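Local coordinates for iron-only hydrogenase system regulator (Thermotoga maritima, PDB 2NZC), which is of unknown function but probably regulates the iron-only hydrogenase system, at residues 6-17 and 73-83. Sequence-based numbering, arbitrary orientation.
Sequences RFYILTIVVEDR and SGVRVKTVPLK
Strands 6-15 and 75-81 pair antiparallel as the first and last strands of a ferredoxin-like (βαββαβ) fold of the ACT type, a four-stranded sheet in the order 2-3-1-4 with two helices packed on one face. Eight backbone bonds run from Leu82 N to Phe7 O at one end to Glu15 N and Gly74 O (3.0 Å) at the other. Most are nearly straight; Ile9 N to Val80 O is 2.7 Å.

On the helix-covered face, Ile12 sends CG2 to Val75 CG1 (3.7 Å) and CG1 to Val77 CG2, its two branches split between alternate residues of strand 75-81, outermost in the sheet within this chain. Leu10 lies alongside Thr79, its CG 3.4 Å from OG1, a hydroxyl that is hydrogen-bonded to Ser66 of helix 59-69. The other face meets a second subunit. There Val13 CB lies over one face of the Arg76 guanidinium, offset toward its rim, while Arg76 NH1 bonds to Leu82 O of that subunit.

At the far end, Glu15 CG packs 3.3 Å from Gly74 O. With CG turned beside its own backbone N (chi1 -45°), the carboxylate meets Arg17 two residues on in a salt bridge, Glu15 OE1 taking Arg17 NH2 at 2.7 Å through its anti lone pair, in the guanidinium plane. An alanine in place of Glu15 is likely to cost Arg17 this charged mate and let its guanidinium swing away from Ser73. Gly74 has positive phi, and a CB there would run into Arg17 NH1. Backbone bonding thus fixes the register, while apolar side chains line both faces, Leu10, Ile12, Val14 and Val75 toward the helices and Ile9 toward the second subunit, and Arg76 gives a hydrogen bond across the subunit interface.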
loop_
_atom_site.group_PDB
_atom_site.type_symbol
_atom_site.label_atom_id
_atom_site.label_comp_id
_atom_site.label_asym_id
_atom_site.label_seq_id
_atom_site.Cartn_x
_atom_site.Cartn_y
_atom_site.Cartn_z
ATOM N N ARG D 6 4.881 -17.414 -11.281
ATOM C CA ARG D 6 5.360 -16.132 -11.781
ATOM C C ARG D 6 4.639 -14.990 -11.065
ATOM O O ARG D 6 3.554 -15.176 -10.545
ATOM C CB ARG D 6 5.066 -16.040 -13.279
ATOM C CG ARG D 6 6.167 -16.656 -14.142
ATOM C CD ARG D 6 5.694 -17.233 -15.500
ATOM N NE ARG D 6 4.597 -16.504 -16.162
ATOM C CZ ARG D 6 4.669 -15.282 -16.705
ATOM N NH1 ARG D 6 5.788 -14.562 -16.661
ATOM N NH2 ARG D 6 3.591 -14.764 -17.286
ATOM N N PHE D 7 5.238 -13.805 -11.062
ATOM C CA PHE D 7 4.600 -12.640 -10.514
ATOM C C PHE D 7 3.686 -11.959 -11.527
ATOM O O PHE D 7 4.027 -11.806 -12.712
ATOM C CB PHE D 7 5.648 -11.628 -10.025
ATOM C CG PHE D 7 6.381 -12.060 -8.800
ATOM C CD1 PHE D 7 7.494 -12.880 -8.904
ATOM C CD2 PHE D 7 5.983 -11.614 -7.542
ATOM C CE1 PHE D 7 8.204 -13.290 -7.766
ATOM C CE2 PHE D 7 6.691 -12.022 -6.393
ATOM C CZ PHE D 7 7.796 -12.871 -6.518
ATOM N N TYR D 8 2.550 -11.514 -11.023
ATOM C CA TYR D 8 1.584 -10.766 -11.804
ATOM C C TYR D 8 1.150 -9.587 -11.005
ATOM O O TYR D 8 1.070 -9.647 -9.750
ATOM C CB TYR D 8 0.355 -11.626 -12.147
ATOM C CG TYR D 8 0.682 -12.837 -13.005
ATOM C CD1 TYR D 8 0.639 -12.771 -14.399
ATOM C CD2 TYR D 8 1.036 -14.038 -12.415
ATOM C CE1 TYR D 8 0.966 -13.893 -15.180
ATOM C CE2 TYR D 8 1.346 -15.162 -13.164
ATOM C CZ TYR D 8 1.308 -15.081 -14.545
ATOM O OH TYR D 8 1.618 -16.194 -15.270
ATOM N N ILE D 9 0.849 -8.512 -11.731
ATOM C CA ILE D 9 0.219 -7.333 -11.159
ATOM C C ILE D 9 -1.251 -7.246 -11.642
ATOM O O ILE D 9 -1.537 -7.394 -12.851
ATOM C CB ILE D 9 0.995 -6.085 -11.596
ATOM C CG1 ILE D 9 2.393 -6.097 -10.980
ATOM C CG2 ILE D 9 0.247 -4.829 -11.217
ATOM C CD1 ILE D 9 3.455 -5.633 -11.944
ATOM N N LEU D 10 -2.171 -6.981 -10.715
ATOM C CA LEU D 10 -3.574 -6.775 -11.069
ATOM C C LEU D 10 -4.046 -5.433 -10.559
ATOM O O LEU D 10 -3.838 -5.090 -9.386
ATOM C CB LEU D 10 -4.439 -7.861 -10.450
ATOM C CG LEU D 10 -4.726 -9.016 -11.393
ATOM C CD1 LEU D 10 -3.570 -9.950 -11.255
ATOM C CD2 LEU D 10 -6.013 -9.696 -10.971
ATOM N N THR D 11 -4.653 -4.668 -11.445
ATOM C CA THR D 11 -5.362 -3.467 -11.037
ATOM C C THR D 11 -6.841 -3.659 -11.312
ATOM O O THR D 11 -7.256 -3.987 -12.452
ATOM C CB THR D 11 -4.879 -2.267 -11.796
ATOM O OG1 THR D 11 -5.118 -2.509 -13.184
ATOM C CG2 THR D 11 -3.396 -2.107 -11.600
ATOM N N ILE D 12 -7.629 -3.454 -10.266
ATOM C CA ILE D 12 -9.066 -3.601 -10.312
ATOM C C ILE D 12 -9.671 -2.235 -10.010
ATOM O O ILE D 12 -9.309 -1.595 -9.016
ATOM C CB ILE D 12 -9.535 -4.585 -9.220
ATOM C CG1 ILE D 12 -8.822 -5.944 -9.373
ATOM C CG2 ILE D 12 -11.043 -4.753 -9.239
ATOM C CD1 ILE D 12 -8.910 -6.797 -8.166
ATOM N N VAL D 13 -10.593 -1.791 -10.850
ATOM C CA VAL D 13 -11.385 -0.596 -10.562
ATOM C C VAL D 13 -12.846 -1.026 -10.354
ATOM O O VAL D 13 -13.487 -1.567 -11.263
ATOM C CB VAL D 13 -11.250 0.454 -11.691
ATOM C CG1 VAL D 13 -12.148 1.641 -11.441
ATOM C CG2 VAL D 13 -9.772 0.910 -11.811
ATOM N N VAL D 14 -13.356 -0.783 -9.149
ATOM C CA VAL D 14 -14.706 -1.198 -8.764
ATOM C C VAL D 14 -15.633 -0.009 -8.538
ATOM O O VAL D 14 -15.239 0.967 -7.917
ATOM C CB VAL D 14 -14.691 -1.999 -7.435
ATOM C CG1 VAL D 14 -16.007 -2.792 -7.268
ATOM C CG2 VAL D 14 -13.525 -2.922 -7.360
ATOM N N GLU D 15 -16.874 -0.097 -9.019
ATOM C CA GLU D 15 -17.926 0.861 -8.615
ATOM C C GLU D 15 -18.337 0.515 -7.178
ATOM O O GLU D 15 -18.699 -0.626 -6.893
ATOM C CB GLU D 15 -19.098 0.833 -9.591
ATOM C CG GLU D 15 -18.619 0.838 -11.042
ATOM C CD GLU D 15 -19.699 1.089 -12.071
ATOM O OE1 GLU D 15 -20.883 0.714 -11.864
ATOM O OE2 GLU D 15 -19.344 1.666 -13.122
ATOM N N ASP D 16 -18.245 1.493 -6.273
ATOM C CA ASP D 16 -18.189 1.225 -4.823
ATOM C C ASP D 16 -19.551 0.996 -4.189
ATOM O O ASP D 16 -19.786 1.404 -3.040
ATOM C CB ASP D 16 -17.433 2.344 -4.072
ATOM C CG ASP D 16 -16.514 1.807 -2.937
ATOM O OD1 ASP D 16 -16.194 0.583 -2.925
ATOM O OD2 ASP D 16 -16.086 2.628 -2.071
ATOM N N ARG D 17 -20.449 0.357 -4.941
ATOM C CA ARG D 17 -21.730 -0.088 -4.405
ATOM C C ARG D 17 -21.578 -1.426 -3.655
ATOM O O ARG D 17 -20.512 -2.064 -3.702
ATOM C CB ARG D 17 -22.791 -0.159 -5.509
ATOM C CG ARG D 17 -22.555 -1.207 -6.567
ATOM C CD ARG D 17 -23.624 -1.111 -7.605
ATOM N NE ARG D 17 -23.458 -2.111 -8.651
ATOM C CZ ARG D 17 -22.807 -1.902 -9.790
ATOM N NH1 ARG D 17 -22.713 -2.878 -10.684
ATOM N NH2 ARG D 17 -22.250 -0.720 -10.038
ATOM N N SER D 73 -20.253 -7.390 -12.509
ATOM C CA SER D 73 -20.804 -6.102 -12.937
ATOM C C SER D 73 -20.194 -4.917 -12.199
ATOM O O SER D 73 -20.126 -4.902 -10.967
ATOM C CB SER D 73 -22.335 -6.089 -12.778
ATOM O OG SER D 73 -22.907 -4.885 -13.267
ATOM N N GLY D 74 -19.736 -3.935 -12.967
ATOM C CA GLY D 74 -19.119 -2.726 -12.406
ATOM C C GLY D 74 -17.668 -2.894 -12.004
ATOM O O GLY D 74 -17.164 -2.150 -11.151
ATOM N N VAL D 75 -16.983 -3.872 -12.600
ATOM C CA VAL D 75 -15.582 -4.121 -12.276
ATOM C C VAL D 75 -14.764 -4.141 -13.551
ATOM O O VAL D 75 -15.097 -4.859 -14.493
ATOM C CB VAL D 75 -15.386 -5.475 -11.511
ATOM C CG1 VAL D 75 -13.908 -5.825 -11.388
ATOM C CG2 VAL D 75 -16.028 -5.418 -10.130
ATOM N N ARG D 76 -13.702 -3.347 -13.587
ATOM C CA ARG D 76 -12.730 -3.454 -14.672
ATOM C C ARG D 76 -11.425 -3.932 -14.126
ATOM O O ARG D 76 -10.953 -3.418 -13.096
ATOM C CB ARG D 76 -12.483 -2.112 -15.360
ATOM C CG ARG D 76 -13.696 -1.459 -15.972
ATOM C CD ARG D 76 -13.258 -0.378 -16.961
ATOM N NE ARG D 76 -12.056 0.328 -16.503
ATOM C CZ ARG D 76 -12.061 1.474 -15.823
ATOM N NH1 ARG D 76 -10.913 2.022 -15.455
ATOM N NH2 ARG D 76 -13.204 2.071 -15.508
ATOM N N VAL D 77 -10.804 -4.871 -14.820
ATOM C CA VAL D 77 -9.541 -5.397 -14.335
ATOM C C VAL D 77 -8.476 -5.438 -15.422
ATOM O O VAL D 77 -8.769 -5.670 -16.591
ATOM C CB VAL D 77 -9.724 -6.760 -13.614
ATOM C CG1 VAL D 77 -10.371 -7.751 -14.529
ATOM C CG2 VAL D 77 -8.370 -7.270 -13.030
ATOM N N LYS D 78 -7.241 -5.171 -15.029
ATOM C CA LYS D 78 -6.129 -5.238 -15.943
ATOM C C LYS D 78 -5.089 -6.125 -15.291
ATOM O O LYS D 78 -4.667 -5.877 -14.150
ATOM C CB LYS D 78 -5.569 -3.839 -16.195
ATOM C CG LYS D 78 -4.462 -3.749 -17.237
ATOM C CD LYS D 78 -5.039 -3.718 -18.670
ATOM C CE LYS D 78 -4.262 -2.765 -19.572
ATOM N NZ LYS D 78 -3.606 -3.421 -20.746
ATOM N N THR D 79 -4.691 -7.165 -16.013
ATOM C CA THR D 79 -3.741 -8.129 -15.478
ATOM C C THR D 79 -2.462 -8.087 -16.287
ATOM O O THR D 79 -2.513 -8.177 -17.513
ATOM C CB THR D 79 -4.327 -9.557 -15.490
ATOM O OG1 THR D 79 -5.484 -9.615 -14.641
ATOM C CG2 THR D 79 -3.285 -10.569 -15.013
ATOM N N VAL D 80 -1.319 -7.949 -15.612
ATOM C CA VAL D 80 -0.014 -8.004 -16.297
ATOM C C VAL D 80 1.094 -8.796 -15.581
ATOM O O VAL D 80 1.279 -8.628 -14.375
ATOM C CB VAL D 80 0.551 -6.595 -16.608
ATOM C CG1 VAL D 80 -0.397 -5.821 -17.521
ATOM C CG2 VAL D 80 0.822 -5.829 -15.355
ATOM N N PRO D 81 1.872 -9.606 -16.333
ATOM C CA PRO D 81 2.984 -10.313 -15.702
ATOM C C PRO D 81 4.119 -9.349 -15.402
ATOM O O PRO D 81 4.318 -8.375 -16.136
ATOM C CB PRO D 81 3.455 -11.310 -16.773
ATOM C CG PRO D 81 2.620 -11.094 -17.978
ATOM C CD PRO D 81 1.816 -9.842 -17.791
ATOM N N LEU D 82 4.839 -9.618 -14.314
ATOM C CA LEU D 82 6.066 -8.916 -13.998
ATOM C C LEU D 82 7.080 -9.148 -15.121
ATOM O O LEU D 82 7.822 -8.229 -15.489
ATOM C CB LEU D 82 6.619 -9.415 -12.660
ATOM C CG LEU D 82 7.804 -8.657 -12.054
ATOM C CD1 LEU D 82 7.355 -7.291 -11.558
ATOM C CD2 LEU D 82 8.485 -9.451 -10.945
ATOM N N LYS D 83 7.075 -10.376 -15.652
ATOM C CA LYS D 83 7.870 -10.838 -16.817
ATOM C C LYS D 83 9.285 -11.313 -16.481
ATOM O O LYS D 83 9.773 -11.098 -15.370
ATOM C CB LYS D 83 7.902 -9.815 -17.951
ATOM C CG LYS D 83 6.713 -9.865 -18.886
ATOM C CD LYS D 83 7.078 -9.244 -20.248
ATOM C CE LYS D 83 7.391 -10.299 -21.315
ATOM N NZ LYS D 83 8.615 -11.115 -21.052
HETATM O O HOH W 1 6.139 -12.479 -14.577
HETATM O O HOH W 2 -7.980 -1.780 -13.652
#